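Local coordinates for protein carbohydrate binding module (Uncultured bacterium, PDB 2W3J) that probably binds uronic acid sugars as a calcium-containing, family 35 carbohydrate binding module, at residues Phe59-Ser65 against Phe83-Trp89. Numbering follows the deposited sequence.
Sequences FGNGGTS and FPTNSNW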
loop_
_atom_site.group_PDB
_atom_site.type_symbol
_atom_site.label_atom_id
_atom_site.label_comp_id
_atom_site.label_asym_id
_atom_site.label_seq_id
_atom_site.Cartn_x
_atom_site.Cartn_y
_atom_site.Cartn_z
ATOM N N PHE A 59 -5.907 -2.001 5.267
ATOM C CA PHE A 59 -6.852 -1.784 4.177
ATOM C C PHE A 59 -8.273 -2.062 4.602
ATOM O O PHE A 59 -8.525 -2.771 5.612
ATOM C CB PHE A 59 -6.490 -2.688 2.959
ATOM C CG PHE A 59 -6.689 -4.178 3.204
ATOM C CD1 PHE A 59 -7.883 -4.823 2.816
ATOM C CD2 PHE A 59 -5.681 -4.929 3.793
ATOM C CE1 PHE A 59 -8.054 -6.200 3.020
ATOM C CE2 PHE A 59 -5.843 -6.316 4.015
ATOM C CZ PHE A 59 -7.023 -6.955 3.617
ATOM N N GLY A 60 -9.195 -1.505 3.822
ATOM C CA GLY A 60 -10.613 -1.770 4.014
ATOM C C GLY A 60 -11.153 -2.447 2.777
ATOM O O GLY A 60 -10.887 -2.046 1.631
ATOM N N ASN A 61 -11.885 -3.514 3.014
ATOM C CA ASN A 61 -12.608 -4.174 1.924
ATOM C C ASN A 61 -13.821 -4.904 2.494
ATOM O O ASN A 61 -13.717 -5.977 3.093
ATOM C CB ASN A 61 -11.704 -5.143 1.116
ATOM C CG ASN A 61 -12.486 -5.806 -0.024
ATOM O OD1 ASN A 61 -13.586 -5.362 -0.328
ATOM N ND2 ASN A 61 -11.907 -6.856 -0.668
ATOM N N GLY A 62 -14.981 -4.286 2.316
ATOM C CA GLY A 62 -16.257 -4.917 2.712
ATOM C C GLY A 62 -17.098 -5.173 1.476
ATOM O O GLY A 62 -18.301 -5.389 1.578
ATOM N N GLY A 63 -16.452 -5.191 0.315
ATOM C CA GLY A 63 -17.118 -5.377 -0.976
ATOM C C GLY A 63 -17.481 -6.816 -1.287
ATOM O O GLY A 63 -17.377 -7.723 -0.443
ATOM N N THR A 64 -17.929 -7.043 -2.517
ATOM C CA THR A 64 -18.496 -8.351 -2.817
ATOM C C THR A 64 -17.415 -9.399 -3.103
ATOM O O THR A 64 -17.703 -10.599 -3.126
ATOM C CB THR A 64 -19.555 -8.262 -3.963
ATOM O OG1 THR A 64 -19.019 -7.497 -5.034
ATOM C CG2 THR A 64 -20.796 -7.499 -3.488
ATOM N N SER A 65 -16.159 -8.980 -3.297
ATOM C CA SER A 65 -15.120 -9.963 -3.517
ATOM C C SER A 65 -13.741 -9.480 -3.050
ATOM O O SER A 65 -13.580 -8.311 -2.679
ATOM C CB SER A 65 -15.073 -10.328 -4.989
ATOM O OG SER A 65 -14.539 -9.237 -5.727
ATOM N N PHE A 83 -6.220 -9.523 -0.481
ATOM C CA PHE A 83 -7.118 -8.451 0.019
ATOM C C PHE A 83 -8.581 -8.883 0.087
ATOM O O PHE A 83 -9.440 -8.361 -0.618
ATOM C CB PHE A 83 -6.988 -7.192 -0.838
ATOM C CG PHE A 83 -5.634 -6.546 -0.761
ATOM C CD1 PHE A 83 -5.319 -5.664 0.289
ATOM C CD2 PHE A 83 -4.684 -6.796 -1.727
ATOM C CE1 PHE A 83 -4.043 -5.038 0.348
ATOM C CE2 PHE A 83 -3.413 -6.207 -1.653
ATOM C CZ PHE A 83 -3.100 -5.329 -0.614
ATOM N N PRO A 84 -8.857 -9.865 0.927
ATOM C CA PRO A 84 -10.174 -10.454 1.008
ATOM C C PRO A 84 -11.186 -9.457 1.530
ATOM O O PRO A 84 -10.823 -8.495 2.241
ATOM C CB PRO A 84 -9.989 -11.558 2.036
ATOM C CG PRO A 84 -8.857 -11.104 2.896
ATOM C CD PRO A 84 -7.916 -10.477 1.878
ATOM N N THR A 85 -12.451 -9.686 1.192
ATOM C CA THR A 85 -13.512 -8.928 1.836
ATOM C C THR A 85 -13.927 -9.534 3.186
ATOM O O THR A 85 -13.934 -10.762 3.362
ATOM C CB THR A 85 -14.733 -8.813 0.933
ATOM O OG1 THR A 85 -15.785 -8.185 1.662
ATOM C CG2 THR A 85 -15.235 -10.210 0.501
ATOM N N ASN A 86 -14.291 -8.691 4.151
ATOM C CA ASN A 86 -14.954 -9.173 5.352
ATOM C C ASN A 86 -16.393 -8.619 5.486
ATOM O O ASN A 86 -16.996 -8.750 6.546
ATOM C CB ASN A 86 -14.130 -8.812 6.606
ATOM C CG ASN A 86 -13.977 -7.311 6.767
ATOM O OD1 ASN A 86 -14.509 -6.556 5.955
ATOM N ND2 ASN A 86 -13.254 -6.872 7.819
ATOM N N SER A 87 -16.914 -7.990 4.435
ATOM C CA SER A 87 -18.291 -7.460 4.423
ATOM C C SER A 87 -18.502 -6.491 5.556
ATOM O O SER A 87 -19.619 -6.304 6.012
ATOM C CB SER A 87 -19.330 -8.601 4.558
ATOM O OG SER A 87 -19.205 -9.508 3.461
ATOM N N ASN A 88 -17.426 -5.867 6.024
ATOM C CA ASN A 88 -17.508 -4.993 7.170
ATOM C C ASN A 88 -16.496 -3.846 7.035
ATOM O O ASN A 88 -15.308 -3.981 7.394
ATOM C CB ASN A 88 -17.226 -5.766 8.473
ATOM C CG ASN A 88 -17.522 -4.938 9.715
ATOM O OD1 ASN A 88 -17.524 -3.697 9.681
ATOM N ND2 ASN A 88 -17.719 -5.609 10.830
ATOM N N TRP A 89 -16.988 -2.719 6.539
ATOM C CA TRP A 89 -16.112 -1.562 6.263
ATOM C C TRP A 89 -15.661 -0.897 7.548
ATOM O O TRP A 89 -14.811 -0.007 7.507
ATOM C CB TRP A 89 -16.865 -0.532 5.424
ATOM C CG TRP A 89 -17.155 -0.983 4.038
ATOM C CD1 TRP A 89 -18.348 -1.407 3.546
ATOM C CD2 TRP A 89 -16.209 -1.066 2.950
ATOM N NE1 TRP A 89 -18.211 -1.745 2.211
ATOM C CE2 TRP A 89 -16.911 -1.536 1.823
ATOM C CE3 TRP A 89 -14.838 -0.766 2.818
ATOM C CZ2 TRP A 89 -16.295 -1.711 0.575
ATOM C CZ3 TRP A 89 -14.228 -0.957 1.565
ATOM C CH2 TRP A 89 -14.968 -1.399 0.468
HETATM O O HOH W 1 -12.647 -4.499 5.635
HETATM O O HOH W 2 -19.624 -9.220 0.766
#
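Phe83 turns the edge of its ring to the face of Phe59 in a T-shaped stack, its CD1 3.5 Å from Phe59 CG and the planes at 77°. Phe83 O accepts a hydrogen bond from Asn61 ND2 (2.9 Å) and lies in the plane of that amide. Asn61 CG, swung anti to the backbone N (chi1 -179°), carries the amide across to Thr85, where ND2 also donates to Ser65 O and OD1 accepts from Gly63 N, an Asx turn. With alanine in place of Asn61 the amide is gone, and the Gly62-Gly63 turn would probably be freer to shift, with Phe83 O and Ser65 O lacking this donor. Pro84 sets its carbonyl O at the edge of the Phe59 ring. Thr85 OG1 donates to Gly63 O (2.7 Å) and accepts from Ser87 N, closing an ST turn. Next, Asn86 N reaches Asn61 O (3.0 Å, 158° at the hydrogen), while Asn86 OD1 accepts from Asn88 N, which stands above the carbonyl plane. Trp89 lays its indole face over Gly62. Thus two loops at one end of the beta-sandwich join by hydrogen bonds and aromatic packing, between strands 51-60 and 93-101, with Ile121 of strand 120-126 touching both phenylalanines and His22 stacking on Trp89.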